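PDB 6G7N: extracellular solute-binding protein, family 1, which binds ferric iron and probably delivers it to an ABC transporter for uptake by the cell. Local coordinates for residues Gly1-His10 against Lys28-Leu39; Trp95-Arg103 against Phe264-Val273. All coordinates share one frame; numbering follows the deposited sequence. Where two conformers were deposited one is given.

Contact 1: residues Gly1-His10 against Lys28-Leu39; sequences GAINLYSSRH and KVNLIEGKGDKL
Tyr6 and Ile32 stand side by side on neighbouring parallel strands, and the tyrosine can be traced atom by atom. Its CB leaves the strand on the face shared with Asn4 and Asn30; chi1 of -80° keeps CG beside the backbone N and opposite the carbonyl carbon, which lays the ring along Ile32. CD1 meets Ile32 CB at 3.7 Å, and CE1 lies alongside Ile32 CG1. Ile32 CG2 sits over the ring centre, almost exactly on the ring normal, a CH-pi contact. The ring's second ortho carbon, Tyr6 CD2, comes to 4.1 Å from Leu39 CD2 of the following helix, which approaches obliquely, while the OH at the tip is hydrogen-bonded to Glu46. Further back on this face Asn30 ND2 donates to Asn4 OD1 at 3.1 Å; the two amides are nearly coplanar, their planes 23° apart, and Asn4 ND2 is taken by Pro51 O.

The other face carries Leu5, whose CD2 touches Leu31 CD1 at 4.0 Å. Leu31 CD2 turns instead to His10 and lies over the face of its imidazole, 3.6 Å from the ring centroid, a CH-pi contact, and His10 ND1 is fixed by Tyr18 OH. One water ties the end of the pair together: it donates to Ser7 O and to Glu33 OE2 and accepts from His10 N. Ser7 OG accepts from Arg9 N at 2.9 Å, an ST turn that bends the chain after the strand.

Between the strands, bonds such as Ile32 N to Leu5 O (2.8 Å) alternate with Ser7 N to Ile32 O (2.9 Å), and the axes of the two strand segments, 2-7 and 28-33, run 26° apart. With helix 15-25 linking the strands, this is a beta-alpha-beta unit of the periplasmic-binding-protein fold, whose strand 2-7 leads at its C-terminal end into Ser8 and Arg9 of the ligand pocket.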
loop_
_atom_site.group_PDB
_atom_site.type_symbol
_atom_site.label_atom_id
_atom_site.label_comp_id
_atom_site.label_asym_id
_atom_site.label_seq_id
_atom_site.Cartn_x
_atom_site.Cartn_y
_atom_site.Cartn_z
ATOM N N GLY A 1 18.673 18.391 -18.395
ATOM C CA GLY A 1 19.285 18.284 -17.044
ATOM C C GLY A 1 18.329 18.100 -15.871
ATOM O O GLY A 1 18.691 18.384 -14.723
ATOM N N ALA A 2 17.123 17.628 -16.148
ATOM C CA ALA A 2 16.124 17.420 -15.117
ATOM C C ALA A 2 15.192 16.300 -15.482
ATOM O O ALA A 2 15.058 15.916 -16.652
ATOM C CB ALA A 2 15.334 18.701 -14.888
ATOM N N ILE A 3 14.500 15.812 -14.466
ATOM C CA ILE A 3 13.336 14.967 -14.666
ATOM C C ILE A 3 12.119 15.593 -13.984
ATOM O O ILE A 3 12.250 16.256 -12.954
ATOM C CB ILE A 3 13.551 13.539 -14.161
ATOM C CG1 ILE A 3 13.883 13.519 -12.664
ATOM C CG2 ILE A 3 14.647 12.873 -14.965
ATOM C CD1 ILE A 3 13.781 12.145 -12.072
ATOM N N ASN A 4 10.946 15.322 -14.538
ATOM C CA ASN A 4 9.685 15.765 -13.968
ATOM C C ASN A 4 8.999 14.586 -13.294
ATOM O O ASN A 4 8.538 13.659 -13.970
ATOM C CB ASN A 4 8.822 16.371 -15.064
ATOM C CG ASN A 4 9.484 17.560 -15.712
ATOM O OD1 ASN A 4 9.946 18.457 -15.019
ATOM N ND2 ASN A 4 9.555 17.557 -17.040
ATOM N N LEU A 5 8.957 14.656 -11.962
ATOM C CA LEU A 5 8.349 13.630 -11.113
ATOM C C LEU A 5 6.938 14.047 -10.744
ATOM O O LEU A 5 6.760 15.037 -10.027
ATOM C CB LEU A 5 9.196 13.488 -9.861
ATOM C CG LEU A 5 8.650 12.572 -8.762
ATOM C CD1 LEU A 5 8.376 11.143 -9.222
ATOM C CD2 LEU A 5 9.548 12.578 -7.521
ATOM N N TYR A 6 5.948 13.311 -11.256
ATOM C CA TYR A 6 4.524 13.511 -10.889
ATOM C C TYR A 6 4.228 12.470 -9.808
ATOM O O TYR A 6 4.238 11.274 -10.065
ATOM C CB TYR A 6 3.617 13.270 -12.086
ATOM C CG TYR A 6 3.485 14.395 -13.093
ATOM C CD1 TYR A 6 4.580 15.131 -13.529
ATOM C CD2 TYR A 6 2.251 14.652 -13.673
ATOM C CE1 TYR A 6 4.437 16.129 -14.486
ATOM C CE2 TYR A 6 2.097 15.620 -14.644
ATOM C CZ TYR A 6 3.184 16.366 -15.052
ATOM O OH TYR A 6 3.013 17.323 -16.034
ATOM N N SER A 7 4.003 12.918 -8.574
ATOM C CA SER A 7 3.864 11.991 -7.446
ATOM C C SER A 7 2.761 12.402 -6.490
ATOM O O SER A 7 2.619 13.579 -6.150
ATOM C CB SER A 7 5.165 11.900 -6.660
ATOM O OG SER A 7 5.019 11.012 -5.568
ATOM N N SER A 8 2.022 11.398 -6.023
ATOM C CA SER A 8 1.108 11.565 -4.885
ATOM C C SER A 8 1.703 11.124 -3.534
ATOM O O SER A 8 1.024 11.150 -2.505
ATOM C CB SER A 8 -0.190 10.800 -5.161
ATOM O OG SER A 8 0.031 9.401 -5.178
ATOM N N ARG A 9 2.958 10.676 -3.567
ATOM C CA ARG A 9 3.614 9.919 -2.471
ATOM C C ARG A 9 4.796 10.675 -1.852
ATOM O O ARG A 9 5.523 10.138 -1.008
ATOM C CB ARG A 9 4.025 8.532 -3.052
ATOM C CG ARG A 9 4.854 7.548 -2.189
ATOM C CD ARG A 9 4.293 7.226 -0.812
ATOM N NE ARG A 9 5.155 6.295 -0.087
ATOM C CZ ARG A 9 6.297 6.648 0.490
ATOM N NH1 ARG A 9 6.710 7.901 0.484
ATOM N NH2 ARG A 9 7.037 5.717 1.093
ATOM N N HIS A 10 4.960 11.944 -2.216
ATOM C CA HIS A 10 6.060 12.735 -1.679
ATOM C C HIS A 10 5.808 13.074 -0.201
ATOM O O HIS A 10 4.737 13.544 0.171
ATOM C CB HIS A 10 6.220 14.045 -2.488
ATOM C CG HIS A 10 7.184 15.018 -1.892
ATOM N ND1 HIS A 10 8.545 14.960 -2.109
ATOM C CD2 HIS A 10 6.961 16.067 -1.066
ATOM C CE1 HIS A 10 9.114 15.959 -1.446
ATOM N NE2 HIS A 10 8.174 16.634 -0.798
ATOM N N LYS A 28 18.368 17.448 -11.888
ATOM C CA LYS A 28 17.424 18.031 -10.953
ATOM C C LYS A 28 16.119 17.244 -11.006
ATOM O O LYS A 28 15.745 16.689 -12.040
ATOM C CB LYS A 28 17.160 19.493 -11.305
ATOM C CG LYS A 28 16.250 20.209 -10.334
ATOM C CD LYS A 28 16.044 21.673 -10.673
ATOM C CE LYS A 28 15.079 22.304 -9.677
ATOM N NZ LYS A 28 14.839 23.731 -9.988
ATOM N N VAL A 29 15.433 17.217 -9.871
ATOM C CA VAL A 29 14.090 16.643 -9.764
ATOM C C VAL A 29 13.072 17.770 -9.612
ATOM O O VAL A 29 13.102 18.494 -8.605
ATOM C CB VAL A 29 13.964 15.686 -8.568
ATOM C CG1 VAL A 29 12.551 15.103 -8.493
ATOM C CG2 VAL A 29 15.035 14.590 -8.639
ATOM N N ASN A 30 12.203 17.922 -10.616
ATOM C CA ASN A 30 11.094 18.865 -10.557
ATOM C C ASN A 30 9.870 18.085 -10.084
ATOM O O ASN A 30 9.425 17.171 -10.757
ATOM C CB ASN A 30 10.809 19.444 -11.933
ATOM C CG ASN A 30 11.945 20.275 -12.480
ATOM O OD1 ASN A 30 12.629 20.984 -11.741
ATOM N ND2 ASN A 30 12.146 20.192 -13.797
ATOM N N LEU A 31 9.325 18.462 -8.931
ATOM C CA LEU A 31 8.198 17.772 -8.319
ATOM C C LEU A 31 6.866 18.406 -8.686
ATOM O O LEU A 31 6.694 19.616 -8.467
ATOM C CB LEU A 31 8.372 17.770 -6.804
ATOM C CG LEU A 31 7.245 17.099 -6.026
ATOM C CD1 LEU A 31 7.189 15.590 -6.231
ATOM C CD2 LEU A 31 7.406 17.407 -4.554
ATOM N N ILE A 32 5.944 17.598 -9.214
ATOM C CA ILE A 32 4.551 17.971 -9.457
ATOM C C ILE A 32 3.719 17.050 -8.586
ATOM O O ILE A 32 3.811 15.854 -8.700
ATOM C CB ILE A 32 4.187 17.792 -10.961
ATOM C CG1 ILE A 32 5.080 18.687 -11.864
ATOM C CG2 ILE A 32 2.713 18.045 -11.223
ATOM C CD1 ILE A 32 5.081 20.152 -11.549
ATOM N N GLU A 33 2.919 17.613 -7.691
ATOM C CA GLU A 33 2.100 16.811 -6.813
ATOM C C GLU A 33 0.642 16.801 -7.187
ATOM O O GLU A 33 0.136 17.728 -7.838
ATOM C CB GLU A 33 2.274 17.286 -5.372
ATOM C CG GLU A 33 3.678 17.159 -4.819
ATOM C CD GLU A 33 3.728 17.476 -3.343
ATOM O OE1 GLU A 33 3.988 18.652 -2.991
ATOM O OE2 GLU A 33 3.465 16.567 -2.520
ATOM N N GLY A 34 -0.055 15.805 -6.654
ATOM C CA GLY A 34 -1.496 15.701 -6.819
ATOM C C GLY A 34 -1.963 14.398 -6.219
ATOM O O GLY A 34 -1.157 13.565 -5.872
ATOM N N LYS A 35 -3.271 14.199 -6.119
ATOM C CA LYS A 35 -3.785 12.909 -5.694
ATOM C C LYS A 35 -3.563 11.925 -6.849
ATOM O O LYS A 35 -3.516 12.310 -8.017
ATOM C CB LYS A 35 -5.255 13.025 -5.296
ATOM C CG LYS A 35 -5.507 14.037 -4.170
ATOM C CD LYS A 35 -4.904 13.646 -2.816
ATOM C CE LYS A 35 -5.195 14.681 -1.728
ATOM N NZ LYS A 35 -5.099 14.121 -0.345
ATOM N N GLY A 36 -3.390 10.647 -6.513
ATOM C CA GLY A 36 -3.000 9.641 -7.507
ATOM C C GLY A 36 -3.899 9.575 -8.737
ATOM O O GLY A 36 -3.419 9.621 -9.873
ATOM N N ASP A 37 -5.221 9.494 -8.517
ATOM C CA ASP A 37 -6.119 9.349 -9.660
ATOM C C ASP A 37 -6.211 10.626 -10.486
ATOM O O ASP A 37 -6.331 10.574 -11.718
ATOM C CB ASP A 37 -7.511 8.879 -9.195
ATOM N N LYS A 38 -6.057 11.770 -9.816
ATOM C CA LYS A 38 -6.001 13.065 -10.489
ATOM C C LYS A 38 -4.751 13.229 -11.334
ATOM O O LYS A 38 -4.818 13.757 -12.445
ATOM C CB LYS A 38 -6.086 14.206 -9.474
ATOM C CG LYS A 38 -7.459 14.349 -8.853
ATOM C CD LYS A 38 -8.533 14.814 -9.841
ATOM C CE LYS A 38 -8.258 16.196 -10.426
ATOM N NZ LYS A 38 -9.346 16.662 -11.342
ATOM N N LEU A 39 -3.621 12.724 -10.845
ATOM C CA LEU A 39 -2.386 12.742 -11.648
ATOM C C LEU A 39 -2.484 11.867 -12.876
ATOM O O LEU A 39 -1.989 12.240 -13.932
ATOM C CB LEU A 39 -1.157 12.356 -10.829
ATOM C CG LEU A 39 -0.699 13.350 -9.781
ATOM C CD1 LEU A 39 0.388 12.740 -8.926
ATOM C CD2 LEU A 39 -0.190 14.625 -10.428
HETATM O O HOH W 1 2.910 13.983 -3.382
#

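Contact 2: residues Trp95-Arg103 against Phe264-Val273; sequences WFGFSKRAR and FSEGNNEYPV. With DAL (D-alanine), chain C.
The ligand pocket is buttressed here by a buried salt bridge between Arg101 and Glu270, and Arg101 also binds D-alanine. The guanidinium grips the carboxylate side-on: NE reaches Glu270 OE1 at 3.0 Å and NH1 reaches Glu270 OE2 at 2.9 Å. Both oxygens lie close to the guanidinium plane, yet they are met from above the carboxylate plane, since the two planes stand 71° apart. Bends at chi2 and chi3 of Arg101 bring its end alongside Glu270, the two side chains pointing the same way. NH1 also donates to D-alanine O at 2.9 Å, again near the guanidinium plane.

Both carboxylate oxygens have partners besides Arg101. Ser99 OG gives its proton to Glu270 OE1 at 2.7 Å, from the face opposite Arg101 NE, and Ser234 OG bonds to the same oxygen. Asn268 ND2 donates to the anti lone pair of Glu270 OE2 at 2.8 Å. This many donors would probably favour a charged carboxylate and fix its rotation.

The backbone that carries Glu270 is set by a Schellman motif ending helix 258-266, with Glu270 N bonded to Ser265 O, Asn269 N bonded to Glu266 O, and Asn269, at positive phi, as its C-prime residue. The chain then runs antiparallel to strand 96-108, where Lys100 and Tyr271 form a hydrogen-bonded pair: Lys100 N to Tyr271 O is 2.8 Å, and Tyr271 N returns the bond to Lys100 O. Beyond the pair Val273 CG1 packs 3.6 Å from Phe98 C, while from the helix end Phe264 CE2 rests against Phe98 CB.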
loop_
_atom_site.group_PDB
_atom_site.type_symbol
_atom_site.label_atom_id
_atom_site.label_comp_id
_atom_site.label_asym_id
_atom_site.label_seq_id
_atom_site.Cartn_x
_atom_site.Cartn_y
_atom_site.Cartn_z
ATOM N N TRP A 95 5.588 -0.796 -14.099
ATOM C CA TRP A 95 5.708 -0.110 -12.834
ATOM C C TRP A 95 6.359 -1.071 -11.849
ATOM O O TRP A 95 6.413 -2.280 -12.068
ATOM C CB TRP A 95 4.346 0.426 -12.317
ATOM C CG TRP A 95 3.225 -0.552 -12.375
ATOM C CD1 TRP A 95 2.260 -0.580 -13.352
ATOM C CD2 TRP A 95 2.931 -1.640 -11.484
ATOM N NE1 TRP A 95 1.389 -1.624 -13.131
ATOM C CE2 TRP A 95 1.798 -2.297 -12.006
ATOM C CE3 TRP A 95 3.548 -2.154 -10.316
ATOM C CZ2 TRP A 95 1.272 -3.431 -11.415
ATOM C CZ3 TRP A 95 3.028 -3.281 -9.749
ATOM C CH2 TRP A 95 1.904 -3.910 -10.279
ATOM N N PHE A 96 6.804 -0.482 -10.750
ATOM C CA PHE A 96 7.702 -1.152 -9.799
ATOM C C PHE A 96 7.411 -0.645 -8.404
ATOM O O PHE A 96 7.234 0.552 -8.201
ATOM C CB PHE A 96 9.173 -0.803 -10.150
ATOM C CG PHE A 96 9.564 -1.176 -11.557
ATOM C CD1 PHE A 96 9.289 -0.300 -12.618
ATOM C CD2 PHE A 96 10.112 -2.418 -11.861
ATOM C CE1 PHE A 96 9.572 -0.652 -13.924
ATOM C CE2 PHE A 96 10.378 -2.767 -13.183
ATOM C CZ PHE A 96 10.103 -1.886 -14.192
ATOM N N GLY A 97 7.449 -1.552 -7.422
ATOM C CA GLY A 97 7.388 -1.137 -6.031
ATOM C C GLY A 97 8.728 -0.689 -5.473
ATOM O O GLY A 97 9.732 -1.317 -5.730
ATOM N N PHE A 98 8.665 0.374 -4.662
ATOM C CA PHE A 98 9.846 0.918 -4.000
ATOM C C PHE A 98 9.760 0.922 -2.482
ATOM O O PHE A 98 10.799 0.955 -1.827
ATOM C CB PHE A 98 10.195 2.301 -4.531
ATOM C CG PHE A 98 10.536 2.271 -6.006
ATOM C CD1 PHE A 98 11.766 1.819 -6.441
ATOM C CD2 PHE A 98 9.618 2.645 -6.963
ATOM C CE1 PHE A 98 12.057 1.739 -7.792
ATOM C CE2 PHE A 98 9.893 2.539 -8.318
ATOM C CZ PHE A 98 11.118 2.102 -8.731
ATOM N N SER A 99 8.552 0.854 -1.905
ATOM C CA SER A 99 8.386 0.523 -0.480
ATOM C C SER A 99 7.144 -0.351 -0.367
ATOM O O SER A 99 6.328 -0.399 -1.289
ATOM C CB SER A 99 8.368 1.740 0.454
ATOM O OG SER A 99 7.235 2.536 0.261
ATOM N N LYS A 100 7.020 -1.016 0.772
ATOM C CA LYS A 100 6.010 -2.027 0.998
ATOM C C LYS A 100 5.240 -1.741 2.278
ATOM O O LYS A 100 5.808 -1.352 3.299
ATOM C CB LYS A 100 6.738 -3.419 1.127
ATOM C CG LYS A 100 5.976 -4.634 1.518
ATOM C CD LYS A 100 6.962 -5.791 1.458
ATOM C CE LYS A 100 8.063 -5.888 2.512
ATOM N NZ LYS A 100 8.721 -7.218 2.449
ATOM N N ARG A 101 3.932 -1.994 2.213
ATOM C CA ARG A 101 3.023 -1.905 3.358
ATOM C C ARG A 101 2.298 -3.236 3.490
ATOM O O ARG A 101 2.171 -3.988 2.553
ATOM C CB ARG A 101 2.053 -0.725 3.226
ATOM C CG ARG A 101 1.158 -0.730 1.970
ATOM C CD ARG A 101 1.722 0.017 0.765
ATOM N NE ARG A 101 2.015 1.418 0.998
ATOM C CZ ARG A 101 1.095 2.381 1.165
ATOM N NH1 ARG A 101 1.486 3.599 1.467
ATOM N NH2 ARG A 101 -0.206 2.128 1.064
ATOM N N ALA A 102 1.786 -3.514 4.680
ATOM C CA ALA A 102 0.974 -4.726 4.927
ATOM C C ALA A 102 -0.389 -4.316 5.439
ATOM O O ALA A 102 -0.503 -3.399 6.249
ATOM C CB ALA A 102 1.650 -5.629 5.955
ATOM N N ARG A 103 -1.444 -4.993 4.960
ATOM C CA ARG A 103 -2.784 -4.737 5.474
ATOM C C ARG A 103 -3.056 -5.799 6.535
ATOM O O ARG A 103 -3.152 -6.988 6.235
ATOM C CB ARG A 103 -3.837 -4.674 4.361
ATOM C CG ARG A 103 -5.152 -4.031 4.816
ATOM C CD ARG A 103 -5.874 -3.320 3.679
ATOM N NE ARG A 103 -6.997 -2.496 4.113
ATOM C CZ ARG A 103 -6.860 -1.298 4.697
ATOM N NH1 ARG A 103 -5.671 -0.770 4.936
ATOM N NH2 ARG A 103 -7.948 -0.608 5.048
ATOM N N PHE A 264 13.363 6.561 1.624
ATOM C CA PHE A 264 12.032 6.520 1.041
ATOM C C PHE A 264 11.086 5.712 1.915
ATOM O O PHE A 264 9.936 6.122 2.139
ATOM C CB PHE A 264 12.103 5.925 -0.364
ATOM C CG PHE A 264 10.790 5.917 -1.084
ATOM C CD1 PHE A 264 10.158 7.096 -1.468
ATOM C CD2 PHE A 264 10.128 4.712 -1.315
ATOM C CE1 PHE A 264 8.941 7.060 -2.121
ATOM C CE2 PHE A 264 8.907 4.689 -1.944
ATOM C CZ PHE A 264 8.329 5.864 -2.359
ATOM N N SER A 265 11.524 4.544 2.383
ATOM C CA SER A 265 10.639 3.706 3.188
ATOM C C SER A 265 10.359 4.363 4.537
ATOM O O SER A 265 9.211 4.443 4.994
ATOM C CB SER A 265 11.223 2.292 3.349
ATOM O OG SER A 265 11.549 1.721 2.087
ATOM N N GLU A 266 11.402 4.863 5.190
ATOM C CA GLU A 266 11.248 5.421 6.512
ATOM C C GLU A 266 10.432 6.691 6.527
ATOM O O GLU A 266 9.768 6.970 7.534
ATOM C CB GLU A 266 12.597 5.598 7.193
ATOM C CG GLU A 266 13.226 4.247 7.484
ATOM C CD GLU A 266 14.521 4.315 8.248
ATOM O OE1 GLU A 266 14.977 5.428 8.634
ATOM O OE2 GLU A 266 15.113 3.226 8.456
ATOM N N GLY A 267 10.373 7.402 5.401
ATOM C CA GLY A 267 9.597 8.626 5.300
ATOM C C GLY A 267 8.106 8.406 5.574
ATOM O O GLY A 267 7.409 9.343 5.961
ATOM N N ASN A 268 7.600 7.206 5.313
ATOM C CA ASN A 268 6.241 6.859 5.673
ATOM C C ASN A 268 6.133 5.612 6.529
ATOM O O ASN A 268 5.081 4.963 6.521
ATOM C CB ASN A 268 5.345 6.737 4.430
ATOM C CG ASN A 268 3.866 6.679 4.776
ATOM O OD1 ASN A 268 3.403 7.381 5.707
ATOM N ND2 ASN A 268 3.096 5.894 4.012
ATOM N N ASN A 269 7.183 5.269 7.259
ATOM C CA ASN A 269 7.150 4.097 8.122
ATOM C C ASN A 269 6.745 2.817 7.409
ATOM O O ASN A 269 6.094 1.959 7.992
ATOM C CB ASN A 269 6.262 4.335 9.350
ATOM C CG ASN A 269 6.690 5.545 10.124
ATOM O OD1 ASN A 269 7.812 5.620 10.594
ATOM N ND2 ASN A 269 5.797 6.522 10.235
ATOM N N GLU A 270 7.192 2.688 6.156
ATOM C CA GLU A 270 7.009 1.502 5.326
ATOM C C GLU A 270 8.266 0.621 5.387
ATOM O O GLU A 270 9.317 1.038 5.903
ATOM C CB GLU A 270 6.625 1.900 3.888
ATOM C CG GLU A 270 5.242 2.497 3.841
ATOM C CD GLU A 270 4.767 2.872 2.447
ATOM O OE1 GLU A 270 4.879 2.029 1.504
ATOM O OE2 GLU A 270 4.234 3.997 2.274
ATOM N N TYR A 271 8.127 -0.594 4.867
ATOM C CA TYR A 271 9.255 -1.509 4.749
ATOM C C TYR A 271 9.967 -1.266 3.430
ATOM O O TYR A 271 9.338 -0.964 2.420
ATOM C CB TYR A 271 8.753 -2.959 4.781
ATOM C CG TYR A 271 8.046 -3.368 6.055
ATOM C CD1 TYR A 271 8.772 -3.868 7.132
ATOM C CD2 TYR A 271 6.676 -3.244 6.214
ATOM C CE1 TYR A 271 8.147 -4.216 8.328
ATOM C CE2 TYR A 271 6.039 -3.593 7.420
ATOM C CZ TYR A 271 6.783 -4.072 8.465
ATOM O OH TYR A 271 6.121 -4.398 9.651
ATOM N N PRO A 272 11.285 -1.491 3.380
ATOM C CA PRO A 272 11.979 -1.526 2.094
ATOM C C PRO A 272 11.501 -2.676 1.258
ATOM O O PRO A 272 11.002 -3.675 1.780
ATOM C CB PRO A 272 13.462 -1.760 2.470
ATOM C CG PRO A 272 13.523 -1.448 3.921
ATOM C CD PRO A 272 12.204 -1.823 4.484
ATOM N N VAL A 273 11.642 -2.563 -0.075
ATOM C CA VAL A 273 11.452 -3.725 -0.946
ATOM C C VAL A 273 12.739 -4.525 -1.157
ATOM O O VAL A 273 12.660 -5.704 -1.509
ATOM C CB VAL A 273 10.818 -3.376 -2.310
ATOM C CG1 VAL A 273 9.491 -2.680 -2.120
ATOM C CG2 VAL A 273 11.757 -2.573 -3.184
HETATM N N DAL C . -2.239 7.496 2.332
HETATM C CA DAL C . -0.879 8.106 2.149
HETATM C CB DAL C . -0.886 9.081 0.982
HETATM C C DAL C . 0.207 7.091 2.010
HETATM O O DAL C . -0.120 5.903 2.206
HETATM O OXT DAL C . 1.364 7.496 1.710
#

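Overall arrangement
Along the chain contact 1 closes before contact 2 opens, and their centres lie about 17 Å apart. Both reach the same mixed sheet: strand 2-7 pairs with 54-58, which pairs with 231-239, the neighbour of strand 96-108. Arg9, from the turn after strand 2-7, joins them directly, its NH2 probably hydrogen-bonded to Phe264 O (3.1 Å) and Ser99 OG (3.3 Å). Its NE holds Ser234, which also bonds Glu270. Contact 1 lies toward the outside of the molecule, about 18 Å between its centre and that of the chain, whereas contact 2 is buried near the middle; each supplies residues to the pocket beside the iron held by Tyr141, Tyr197 and Tyr198.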